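Local coordinates for protein GCN5-related N-acetyltransferase:Aminotransferase, class-II (Rhodopseudomonas palustris, PDB 2FIW) that probably transfers the acetyl group of acetyl coenzyme A to an amine acceptor not yet identified, as a member of the GCN5-related N-acetyltransferase family, at residues I24-L32 / L88-G96; Y37-S47 / I146-T154. All blocks are in the same frame, centred on the assembly; numbering follows the deposited sequence.

Interactions 1 and 2 lie with their centres about 15 Å apart on one mixed sheet. Helix 18-32 and helix 39-46 follow each other in the chain. They carry the first segments of interaction 1 and interaction 2. Their second segments come from strand 84-90 and strand 149-159. The two contacts meet at W45: W45 NE1 is 3.0 Å from Y89 OH, a probable hydrogen bond. I29 CD1 also packs on W45 CD1 at 3.4 Å. Interaction 1 forms part of the pocket for acetyl coenzyme A. Interaction 2 is farther from the cofactor, but the side chain of W45 comes within about 4 Å of it.

Interaction 1: I24-L32 / L88-G96; sequences IFVASIEQL and LYVHPDYVG. With ACO (acetyl coenzyme *a), chain C.
S28 OG meets V90 O at 3.0 Å and also lies 2.6 Å from O9P of acetyl coenzyme A. V90 N donates a hydrogen bond to the same O9P at 3.0 Å, so helix and strand meet at one pantetheine carbonyl. The S28 hydroxyl is anti to the backbone N (chi1 -174°), which turns it to the strand and cofactor. Beside this, the edge of F25 meets the face of Y89 in a T-shaped pair with planes at 65°. F25 CD2 stands 3.6 Å above the centre of the Y89 ring, while I29 CD1 covers a face of F25. Y89 also touches cofactor C6P, and its hydroxyl bonds W45. With an alanine at Y89, F25 would probably lose the ring it packs on and W45 NE1 its hydroxyl partner. At the outer end, P92 CG rests against both A27 O and Q31 CD, each at 3.4 Å. L32 CD1 reaches V95 CG1 at 3.6 Å. Along the strand the cofactor N4P donates to L88 O; in the loop beyond it, G96 N donates to diphosphate oxygen O4A at 2.9 Å. Pantetheine pairing with a strand edge, followed by a diphosphate-binding loop, is characteristic of the GNAT fold.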
loop_
_atom_site.group_PDB
_atom_site.type_symbol
_atom_site.label_atom_id
_atom_site.label_comp_id
_atom_site.label_asym_id
_atom_site.label_seq_id
_atom_site.Cartn_x
_atom_site.Cartn_y
_atom_site.Cartn_z
ATOM N N ILE A 24 -5.214 -0.271 -10.055
ATOM C CA ILE A 24 -4.004 0.404 -9.544
ATOM C C ILE A 24 -3.066 -0.625 -8.917
ATOM O O ILE A 24 -1.845 -0.521 -9.027
ATOM C CB ILE A 24 -4.358 1.506 -8.484
ATOM C CG1 ILE A 24 -4.953 2.743 -9.164
ATOM C CG2 ILE A 24 -3.138 1.897 -7.666
ATOM C CD1 ILE A 24 -5.790 3.621 -8.230
ATOM N N PHE A 25 -3.672 -1.606 -8.250
ATOM C CA PHE A 25 -2.990 -2.654 -7.509
ATOM C C PHE A 25 -2.190 -3.559 -8.466
ATOM O O PHE A 25 -0.983 -3.755 -8.269
ATOM C CB PHE A 25 -4.051 -3.415 -6.703
ATOM C CG PHE A 25 -3.592 -4.724 -6.098
ATOM C CD1 PHE A 25 -3.829 -5.937 -6.762
ATOM C CD2 PHE A 25 -3.033 -4.756 -4.823
ATOM C CE1 PHE A 25 -3.449 -7.145 -6.182
ATOM C CE2 PHE A 25 -2.643 -5.940 -4.236
ATOM C CZ PHE A 25 -2.854 -7.150 -4.903
ATOM N N VAL A 26 -2.841 -4.074 -9.511
ATOM C CA VAL A 26 -2.132 -4.939 -10.450
ATOM C C VAL A 26 -1.092 -4.170 -11.272
ATOM O O VAL A 26 -0.024 -4.714 -11.533
ATOM C CB VAL A 26 -3.050 -5.847 -11.365
ATOM C CG1 VAL A 26 -4.312 -6.266 -10.664
ATOM C CG2 VAL A 26 -3.343 -5.207 -12.683
ATOM N N ALA A 27 -1.383 -2.923 -11.667
ATOM C CA ALA A 27 -0.434 -2.148 -12.466
ATOM C C ALA A 27 0.793 -1.756 -11.655
ATOM O O ALA A 27 1.907 -1.746 -12.165
ATOM C CB ALA A 27 -1.102 -0.940 -13.045
ATOM N N SER A 28 0.578 -1.436 -10.384
ATOM C CA SER A 28 1.649 -1.116 -9.433
ATOM C C SER A 28 2.605 -2.300 -9.242
ATOM O O SER A 28 3.821 -2.144 -9.232
ATOM C CB SER A 28 1.024 -0.737 -8.092
ATOM O OG SER A 28 1.997 -0.276 -7.176
ATOM N N ILE A 29 2.030 -3.490 -9.081
ATOM C CA ILE A 29 2.790 -4.722 -8.923
ATOM C C ILE A 29 3.579 -5.103 -10.199
ATOM O O ILE A 29 4.787 -5.341 -10.137
ATOM C CB ILE A 29 1.862 -5.857 -8.459
ATOM C CG1 ILE A 29 1.375 -5.564 -7.028
ATOM C CG2 ILE A 29 2.543 -7.255 -8.596
ATOM C CD1 ILE A 29 0.164 -6.380 -6.628
ATOM N N GLU A 30 2.891 -5.169 -11.334
ATOM C CA GLU A 30 3.525 -5.514 -12.605
ATOM C C GLU A 30 4.741 -4.633 -12.848
ATOM O O GLU A 30 5.866 -5.118 -13.039
ATOM C CB GLU A 30 2.530 -5.345 -13.755
ATOM C CG GLU A 30 1.389 -6.366 -13.760
ATOM C CD GLU A 30 0.367 -6.097 -14.850
ATOM O OE1 GLU A 30 0.298 -4.944 -15.349
ATOM O OE2 GLU A 30 -0.375 -7.043 -15.198
ATOM N N GLN A 31 4.505 -3.328 -12.782
ATOM C CA GLN A 31 5.482 -2.334 -13.239
ATOM C C GLN A 31 6.515 -1.883 -12.208
ATOM O O GLN A 31 7.556 -1.351 -12.598
ATOM C CB GLN A 31 4.775 -1.112 -13.859
ATOM C CG GLN A 31 3.815 -1.463 -15.028
ATOM C CD GLN A 31 3.176 -0.231 -15.705
ATOM O OE1 GLN A 31 3.867 0.745 -16.059
ATOM N NE2 GLN A 31 1.844 -0.282 -15.899
ATOM N N LEU A 32 6.268 -2.063 -10.907
ATOM C CA LEU A 32 7.195 -1.473 -9.921
ATOM C C LEU A 32 8.033 -2.436 -9.099
ATOM O O LEU A 32 8.835 -2.006 -8.274
ATOM C CB LEU A 32 6.476 -0.467 -9.002
ATOM C CG LEU A 32 5.732 0.686 -9.686
ATOM C CD1 LEU A 32 4.727 1.322 -8.749
ATOM C CD2 LEU A 32 6.710 1.735 -10.264
ATOM N N LEU A 88 -0.548 -0.507 0.366
ATOM C CA LEU A 88 -0.047 0.762 -0.152
ATOM C C LEU A 88 0.314 0.532 -1.607
ATOM O O LEU A 88 1.262 -0.194 -1.890
ATOM C CB LEU A 88 1.213 1.204 0.593
ATOM C CG LEU A 88 1.553 2.703 0.677
ATOM C CD1 LEU A 88 3.061 2.938 0.706
ATOM C CD2 LEU A 88 0.884 3.631 -0.340
ATOM N N TYR A 89 -0.444 1.120 -2.524
ATOM C CA TYR A 89 -0.235 0.915 -3.964
ATOM C C TYR A 89 -0.493 2.214 -4.718
ATOM O O TYR A 89 -1.611 2.729 -4.736
ATOM C CB TYR A 89 -1.112 -0.238 -4.508
ATOM C CG TYR A 89 -0.792 -1.549 -3.852
ATOM C CD1 TYR A 89 0.210 -2.379 -4.367
ATOM C CD2 TYR A 89 -1.453 -1.950 -2.684
ATOM C CE1 TYR A 89 0.546 -3.588 -3.739
ATOM C CE2 TYR A 89 -1.132 -3.154 -2.040
ATOM C CZ TYR A 89 -0.132 -3.973 -2.577
ATOM O OH TYR A 89 0.209 -5.165 -1.954
ATOM N N VAL A 90 0.559 2.753 -5.308
ATOM C CA VAL A 90 0.472 3.928 -6.169
ATOM C C VAL A 90 0.580 3.464 -7.611
ATOM O O VAL A 90 1.392 2.597 -7.912
ATOM C CB VAL A 90 1.604 4.940 -5.839
ATOM C CG1 VAL A 90 1.539 6.200 -6.773
ATOM C CG2 VAL A 90 1.531 5.333 -4.352
ATOM N N HIS A 91 -0.234 4.029 -8.498
ATOM C CA HIS A 91 -0.178 3.688 -9.917
ATOM C C HIS A 91 1.227 3.992 -10.431
ATOM O O HIS A 91 1.814 4.993 -10.006
ATOM C CB HIS A 91 -1.232 4.477 -10.711
ATOM C CG HIS A 91 -1.490 3.928 -12.077
ATOM N ND1 HIS A 91 -0.782 4.339 -13.191
ATOM C CD2 HIS A 91 -2.342 2.967 -12.504
ATOM C CE1 HIS A 91 -1.201 3.663 -14.248
ATOM N NE2 HIS A 91 -2.153 2.828 -13.862
ATOM N N PRO A 92 1.794 3.116 -11.301
ATOM C CA PRO A 92 3.158 3.317 -11.826
ATOM C C PRO A 92 3.380 4.648 -12.567
ATOM O O PRO A 92 4.470 5.187 -12.539
ATOM C CB PRO A 92 3.356 2.135 -12.776
ATOM C CG PRO A 92 2.035 1.557 -12.997
ATOM C CD PRO A 92 1.200 1.868 -11.815
ATOM N N ASP A 93 2.339 5.178 -13.197
ATOM C CA ASP A 93 2.413 6.477 -13.848
ATOM C C ASP A 93 2.472 7.674 -12.892
ATOM O O ASP A 93 2.734 8.788 -13.335
ATOM C CB ASP A 93 1.271 6.622 -14.858
ATOM C CG ASP A 93 1.444 5.689 -16.057
ATOM O OD1 ASP A 93 2.607 5.470 -16.459
ATOM O OD2 ASP A 93 0.440 5.164 -16.586
ATOM N N TYR A 94 2.275 7.446 -11.590
ATOM C CA TYR A 94 2.210 8.559 -10.636
ATOM C C TYR A 94 3.134 8.459 -9.441
ATOM O O TYR A 94 2.941 9.170 -8.439
ATOM C CB TYR A 94 0.780 8.780 -10.181
ATOM C CG TYR A 94 -0.125 9.142 -11.330
ATOM C CD1 TYR A 94 -0.289 10.473 -11.715
ATOM C CD2 TYR A 94 -0.798 8.156 -12.044
ATOM C CE1 TYR A 94 -1.106 10.817 -12.772
ATOM C CE2 TYR A 94 -1.617 8.486 -13.118
ATOM C CZ TYR A 94 -1.764 9.819 -13.473
ATOM O OH TYR A 94 -2.590 10.147 -14.519
ATOM N N VAL A 95 4.140 7.593 -9.541
ATOM C CA VAL A 95 5.109 7.387 -8.456
ATOM C C VAL A 95 6.086 8.562 -8.411
ATOM O O VAL A 95 6.190 9.304 -9.382
ATOM C CB VAL A 95 5.852 6.003 -8.580
ATOM C CG1 VAL A 95 4.887 4.873 -8.360
ATOM C CG2 VAL A 95 6.532 5.851 -9.948
ATOM N N GLY A 96 6.769 8.748 -7.284
ATOM C CA GLY A 96 7.683 9.884 -7.108
ATOM C C GLY A 96 7.020 11.264 -7.006
ATOM O O GLY A 96 7.637 12.288 -7.320
HETATM N N1A ACO C . 11.830 14.474 -6.753
HETATM C C2A ACO C . 12.583 13.445 -6.317
HETATM N N3A ACO C . 12.084 12.515 -5.481
HETATM C C4A ACO C . 10.789 12.561 -5.034
HETATM C C5A ACO C . 9.951 13.587 -5.440
HETATM C C6A ACO C . 10.531 14.607 -6.365
HETATM N N6A ACO C . 9.786 15.649 -6.811
HETATM N N7A ACO C . 8.749 13.389 -4.854
HETATM C C8A ACO C . 8.840 12.262 -4.106
HETATM N N9A ACO C . 10.083 11.771 -4.214
HETATM C C1B ACO C . 10.661 10.550 -3.591
HETATM C C2B ACO C . 10.600 10.506 -2.075
HETATM O O2B ACO C . 11.690 11.226 -1.497
HETATM C C3B ACO C . 10.704 9.013 -1.811
HETATM O O3B ACO C . 12.056 8.618 -1.567
HETATM P P3B ACO C . 12.429 7.297 -0.705
HETATM O O7A ACO C . 12.168 6.086 -1.594
HETATM O O8A ACO C . 11.501 7.347 0.487
HETATM O O9A ACO C . 13.889 7.526 -0.379
HETATM C C4B ACO C . 10.181 8.331 -3.082
HETATM O O4B ACO C . 10.027 9.355 -4.068
HETATM C C5B ACO C . 8.831 7.644 -2.875
HETATM O O5B ACO C . 7.966 8.561 -2.187
HETATM P P1A ACO C . 6.454 8.855 -2.647
HETATM O O1A ACO C . 6.458 9.607 -3.962
HETATM O O2A ACO C . 5.791 9.444 -1.422
HETATM O O3A ACO C . 5.907 7.348 -2.851
HETATM P P2A ACO C . 5.224 6.819 -4.189
HETATM O O4A ACO C . 6.294 6.704 -5.240
HETATM O O5A ACO C . 4.011 7.666 -4.445
HETATM O O6A ACO C . 4.720 5.335 -3.780
HETATM C CBP ACO C . 5.097 2.941 -3.207
HETATM C CCP ACO C . 5.457 4.416 -2.960
HETATM C CDP ACO C . 6.063 2.087 -2.396
HETATM C CEP ACO C . 3.664 2.679 -2.770
HETATM C CAP ACO C . 5.187 2.586 -4.711
HETATM O OAP ACO C . 6.546 2.602 -5.182
HETATM C C9P ACO C . 4.485 1.316 -5.183
HETATM O O9P ACO C . 3.210 1.355 -5.554
HETATM N N8P ACO C . 5.132 0.226 -5.252
HETATM C C7P ACO C . 4.701 -1.099 -5.717
HETATM C C6P ACO C . 3.701 -1.796 -4.793
HETATM C C5P ACO C . 4.337 -1.993 -3.450
HETATM O O5P ACO C . 5.492 -2.388 -3.351
HETATM N N4P ACO C . 3.582 -1.700 -2.403
HETATM C C3P ACO C . 3.996 -1.786 -1.017
HETATM C C2P ACO C . 3.766 -3.218 -0.563
HETATM S S1P ACO C . 3.786 -3.113 1.188
HETATM C C ACO C . 2.185 -3.226 1.636
HETATM O O ACO C . 1.296 -2.936 0.843
HETATM C CH3 ACO C . 1.902 -3.645 2.860
#

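Interaction 2: Y37-S47 / I146-T154; sequences YSEEQQEAWAS and INGEWLANT
L151 is the main bump, and Y37, Q41 and W45 make the hollow that receives it. L151 CD2 sits in the corner where the W45 and Y37 rings meet, 3.8 Å from W45 CE3, and also touches Y37 CD2, while CD1 lies against Q41 CB and Q41 O. W45 CZ3 rests over one face of the Y37 ring, toward its rim. From the helix, A44 CB fits the hollow made by I146 O, N147 CB and E149 CG, the last at 3.5 Å. The small side chain probably lets the type I' turn of 146-149 come close. I146 CG2 lies 3.3 Å from A44 O. Q41 NE2 donates to W150 O at 2.8 Å, nearly straight at 169° and in the plane of both groups. A water joins Q41 NE2 to A152 N, and S38 N holds Q41 OE1, so the amide is fixed at both ends. Y37 OH donates to A152 O at 2.5 Å and also bonds D125 N. E149 bends at chi2 (-86°) and brings its OE1 to 3.0 Å from E40 OE1; these like charges would probably repel. The axis of helix 39-46 and that of strand segment 149-154 cross at 97°. Strand 149-159 lies between strands 118-123 and 137-146 in the sheet. Helix 39-46 touches the preceding helix 18-32, and Q42 NE2 bonds T33 OG1 just past that helix.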
loop_
_atom_site.group_PDB
_atom_site.type_symbol
_atom_site.label_atom_id
_atom_site.label_comp_id
_atom_site.label_asym_id
_atom_site.label_seq_id
_atom_site.Cartn_x
_atom_site.Cartn_y
_atom_site.Cartn_z
ATOM N N TYR A 37 11.229 -8.999 -7.431
ATOM C CA TYR A 37 10.324 -10.132 -7.563
ATOM C C TYR A 37 10.318 -10.634 -8.986
ATOM O O TYR A 37 10.221 -9.836 -9.918
ATOM C CB TYR A 37 8.886 -9.786 -7.078
ATOM C CG TYR A 37 8.856 -9.422 -5.619
ATOM C CD1 TYR A 37 8.977 -8.089 -5.200
ATOM C CD2 TYR A 37 8.787 -10.414 -4.641
ATOM C CE1 TYR A 37 8.995 -7.760 -3.836
ATOM C CE2 TYR A 37 8.813 -10.095 -3.284
ATOM C CZ TYR A 37 8.904 -8.775 -2.889
ATOM O OH TYR A 37 8.920 -8.489 -1.544
ATOM N N SER A 38 10.420 -11.953 -9.154
ATOM C CA SER A 38 10.379 -12.543 -10.491
ATOM C C SER A 38 8.953 -12.603 -11.040
ATOM O O SER A 38 7.995 -12.531 -10.290
ATOM C CB SER A 38 11.111 -13.900 -10.551
ATOM O OG SER A 38 10.537 -14.898 -9.715
ATOM N N GLU A 39 8.876 -12.704 -12.363
ATOM C CA GLU A 39 7.656 -12.844 -13.155
ATOM C C GLU A 39 6.480 -13.598 -12.489
ATOM O O GLU A 39 5.335 -13.124 -12.493
ATOM C CB GLU A 39 8.032 -13.488 -14.502
ATOM C CG GLU A 39 9.014 -14.696 -14.408
ATOM C CD GLU A 39 10.523 -14.359 -14.579
ATOM O OE1 GLU A 39 11.019 -13.303 -14.099
ATOM O OE2 GLU A 39 11.222 -15.207 -15.182
ATOM N N GLU A 40 6.777 -14.760 -11.919
ATOM C CA GLU A 40 5.789 -15.638 -11.315
ATOM C C GLU A 40 5.326 -15.158 -9.937
ATOM O O GLU A 40 4.164 -15.337 -9.567
ATOM C CB GLU A 40 6.353 -17.048 -11.195
ATOM C CG GLU A 40 6.285 -17.882 -12.452
ATOM C CD GLU A 40 6.490 -19.374 -12.155
ATOM O OE1 GLU A 40 5.847 -19.889 -11.211
ATOM O OE2 GLU A 40 7.294 -20.026 -12.862
ATOM N N GLN A 41 6.259 -14.593 -9.174
ATOM C CA GLN A 41 5.955 -13.960 -7.900
ATOM C C GLN A 41 4.982 -12.791 -8.094
ATOM O O GLN A 41 3.964 -12.696 -7.398
ATOM C CB GLN A 41 7.232 -13.476 -7.235
ATOM C CG GLN A 41 8.117 -14.603 -6.726
ATOM C CD GLN A 41 9.378 -14.089 -6.102
ATOM O OE1 GLN A 41 10.151 -13.365 -6.731
ATOM N NE2 GLN A 41 9.597 -14.451 -4.847
ATOM N N GLN A 42 5.286 -11.928 -9.065
ATOM C CA GLN A 42 4.427 -10.785 -9.412
ATOM C C GLN A 42 3.027 -11.213 -9.836
ATOM O O GLN A 42 2.053 -10.533 -9.521
ATOM C CB GLN A 42 5.062 -9.952 -10.529
ATOM C CG GLN A 42 6.400 -9.321 -10.184
ATOM C CD GLN A 42 7.046 -8.662 -11.391
ATOM O OE1 GLN A 42 7.056 -9.224 -12.485
ATOM N NE2 GLN A 42 7.588 -7.471 -11.197
ATOM N N GLU A 43 2.936 -12.338 -10.539
ATOM C CA GLU A 43 1.660 -12.858 -11.023
ATOM C C GLU A 43 0.782 -13.377 -9.890
ATOM O O GLU A 43 -0.427 -13.167 -9.903
ATOM C CB GLU A 43 1.877 -13.950 -12.089
ATOM C CG GLU A 43 2.318 -13.407 -13.456
ATOM C CD GLU A 43 2.996 -14.447 -14.366
ATOM O OE1 GLU A 43 3.055 -15.654 -14.016
ATOM O OE2 GLU A 43 3.477 -14.035 -15.445
ATOM N N ALA A 44 1.392 -14.057 -8.921
ATOM C CA ALA A 44 0.678 -14.558 -7.748
ATOM C C ALA A 44 0.214 -13.420 -6.837
ATOM O O ALA A 44 -0.920 -13.407 -6.388
ATOM C CB ALA A 44 1.542 -15.522 -6.976
ATOM N N TRP A 45 1.116 -12.481 -6.572
ATOM C CA TRP A 45 0.813 -11.263 -5.822
ATOM C C TRP A 45 -0.394 -10.527 -6.446
ATOM O O TRP A 45 -1.384 -10.312 -5.757
ATOM C CB TRP A 45 2.053 -10.374 -5.794
ATOM C CG TRP A 45 2.001 -9.170 -4.924
ATOM C CD1 TRP A 45 0.919 -8.674 -4.215
ATOM C CD2 TRP A 45 3.074 -8.261 -4.702
ATOM N NE1 TRP A 45 1.277 -7.520 -3.554
ATOM C CE2 TRP A 45 2.593 -7.241 -3.838
ATOM C CE3 TRP A 45 4.406 -8.212 -5.135
ATOM C CZ2 TRP A 45 3.408 -6.176 -3.408
ATOM C CZ3 TRP A 45 5.210 -7.153 -4.707
ATOM C CH2 TRP A 45 4.703 -6.148 -3.857
ATOM N N ALA A 46 -0.309 -10.168 -7.735
ATOM C CA ALA A 46 -1.397 -9.490 -8.446
ATOM C C ALA A 46 -2.692 -10.287 -8.531
ATOM O O ALA A 46 -3.773 -9.711 -8.630
ATOM C CB ALA A 46 -0.966 -9.120 -9.842
ATOM N N SER A 47 -2.586 -11.612 -8.513
ATOM C CA SER A 47 -3.739 -12.457 -8.752
ATOM C C SER A 47 -4.744 -12.291 -7.624
ATOM O O SER A 47 -5.842 -12.820 -7.705
ATOM C CB SER A 47 -3.336 -13.944 -8.929
ATOM O OG SER A 47 -3.195 -14.606 -7.665
ATOM N N ILE A 146 1.533 -16.901 -1.230
ATOM C CA ILE A 146 0.426 -16.277 -1.942
ATOM C C ILE A 146 0.215 -17.066 -3.209
ATOM O O ILE A 146 1.131 -17.169 -4.026
ATOM C CB ILE A 146 0.712 -14.805 -2.387
ATOM C CG1 ILE A 146 1.026 -13.899 -1.202
ATOM C CG2 ILE A 146 -0.491 -14.234 -3.180
ATOM C CD1 ILE A 146 1.493 -12.488 -1.608
ATOM N N ASN A 147 -0.990 -17.607 -3.384
ATOM C CA ASN A 147 -1.351 -18.328 -4.602
ATOM C C ASN A 147 -0.279 -19.317 -5.067
ATOM O O ASN A 147 0.064 -19.382 -6.259
ATOM C CB ASN A 147 -1.690 -17.345 -5.724
ATOM C CG ASN A 147 -2.681 -17.918 -6.698
ATOM O OD1 ASN A 147 -3.401 -18.865 -6.371
ATOM N ND2 ASN A 147 -2.733 -17.359 -7.904
ATOM N N GLY A 148 0.265 -20.064 -4.109
ATOM C CA GLY A 148 1.258 -21.094 -4.392
ATOM C C GLY A 148 2.672 -20.604 -4.659
ATOM O O GLY A 148 3.528 -21.387 -5.067
ATOM N N GLU A 149 2.918 -19.312 -4.447
ATOM C CA GLU A 149 4.259 -18.747 -4.571
ATOM C C GLU A 149 4.754 -18.285 -3.217
ATOM O O GLU A 149 3.946 -17.935 -2.365
ATOM C CB GLU A 149 4.267 -17.559 -5.535
ATOM C CG GLU A 149 4.129 -17.942 -6.989
ATOM C CD GLU A 149 5.461 -18.279 -7.618
ATOM O OE1 GLU A 149 5.520 -19.277 -8.340
ATOM O OE2 GLU A 149 6.454 -17.556 -7.386
ATOM N N TRP A 150 6.073 -18.277 -3.034
ATOM C CA TRP A 150 6.685 -17.674 -1.869
ATOM C C TRP A 150 7.307 -16.310 -2.235
ATOM O O TRP A 150 7.995 -16.175 -3.263
ATOM C CB TRP A 150 7.729 -18.604 -1.235
ATOM C CG TRP A 150 7.168 -19.886 -0.576
ATOM C CD1 TRP A 150 5.845 -20.209 -0.352
ATOM C CD2 TRP A 150 7.935 -20.973 -0.034
ATOM N NE1 TRP A 150 5.751 -21.439 0.273
ATOM C CE2 TRP A 150 7.016 -21.926 0.481
ATOM C CE3 TRP A 150 9.309 -21.245 0.048
ATOM C CZ2 TRP A 150 7.435 -23.130 1.078
ATOM C CZ3 TRP A 150 9.717 -22.445 0.644
ATOM C CH2 TRP A 150 8.779 -23.367 1.151
ATOM N N LEU A 151 7.056 -15.311 -1.389
ATOM C CA LEU A 151 7.520 -13.950 -1.616
ATOM C C LEU A 151 8.080 -13.446 -0.308
ATOM O O LEU A 151 7.448 -13.616 0.738
ATOM C CB LEU A 151 6.363 -13.046 -2.067
ATOM C CG LEU A 151 5.957 -12.945 -3.533
ATOM C CD1 LEU A 151 5.087 -14.108 -3.991
ATOM C CD2 LEU A 151 5.196 -11.669 -3.752
ATOM N N ALA A 152 9.267 -12.846 -0.353
ATOM C CA ALA A 152 9.874 -12.269 0.845
ATOM C C ALA A 152 9.242 -10.912 1.158
ATOM O O ALA A 152 8.746 -10.226 0.256
ATOM C CB ALA A 152 11.364 -12.123 0.678
ATOM N N ASN A 153 9.233 -10.561 2.445
ATOM C CA ASN A 153 8.980 -9.201 2.893
ATOM C C ASN A 153 9.584 -9.003 4.264
ATOM O O ASN A 153 10.187 -9.917 4.805
ATOM C CB ASN A 153 7.485 -8.802 2.844
ATOM C CG ASN A 153 6.614 -9.617 3.778
ATOM O OD1 ASN A 153 6.940 -9.823 4.947
ATOM N ND2 ASN A 153 5.481 -10.065 3.261
ATOM N N THR A 154 9.453 -7.800 4.804
ATOM C CA THR A 154 10.028 -7.470 6.092
ATOM C C THR A 154 8.979 -6.754 6.932
ATOM O O THR A 154 8.354 -5.775 6.483
ATOM C CB THR A 154 11.272 -6.559 5.936
ATOM O OG1 THR A 154 12.086 -7.046 4.872
ATOM C CG2 THR A 154 12.113 -6.536 7.200
HETATM O O HOH W 1 10.687 -13.230 -2.867
#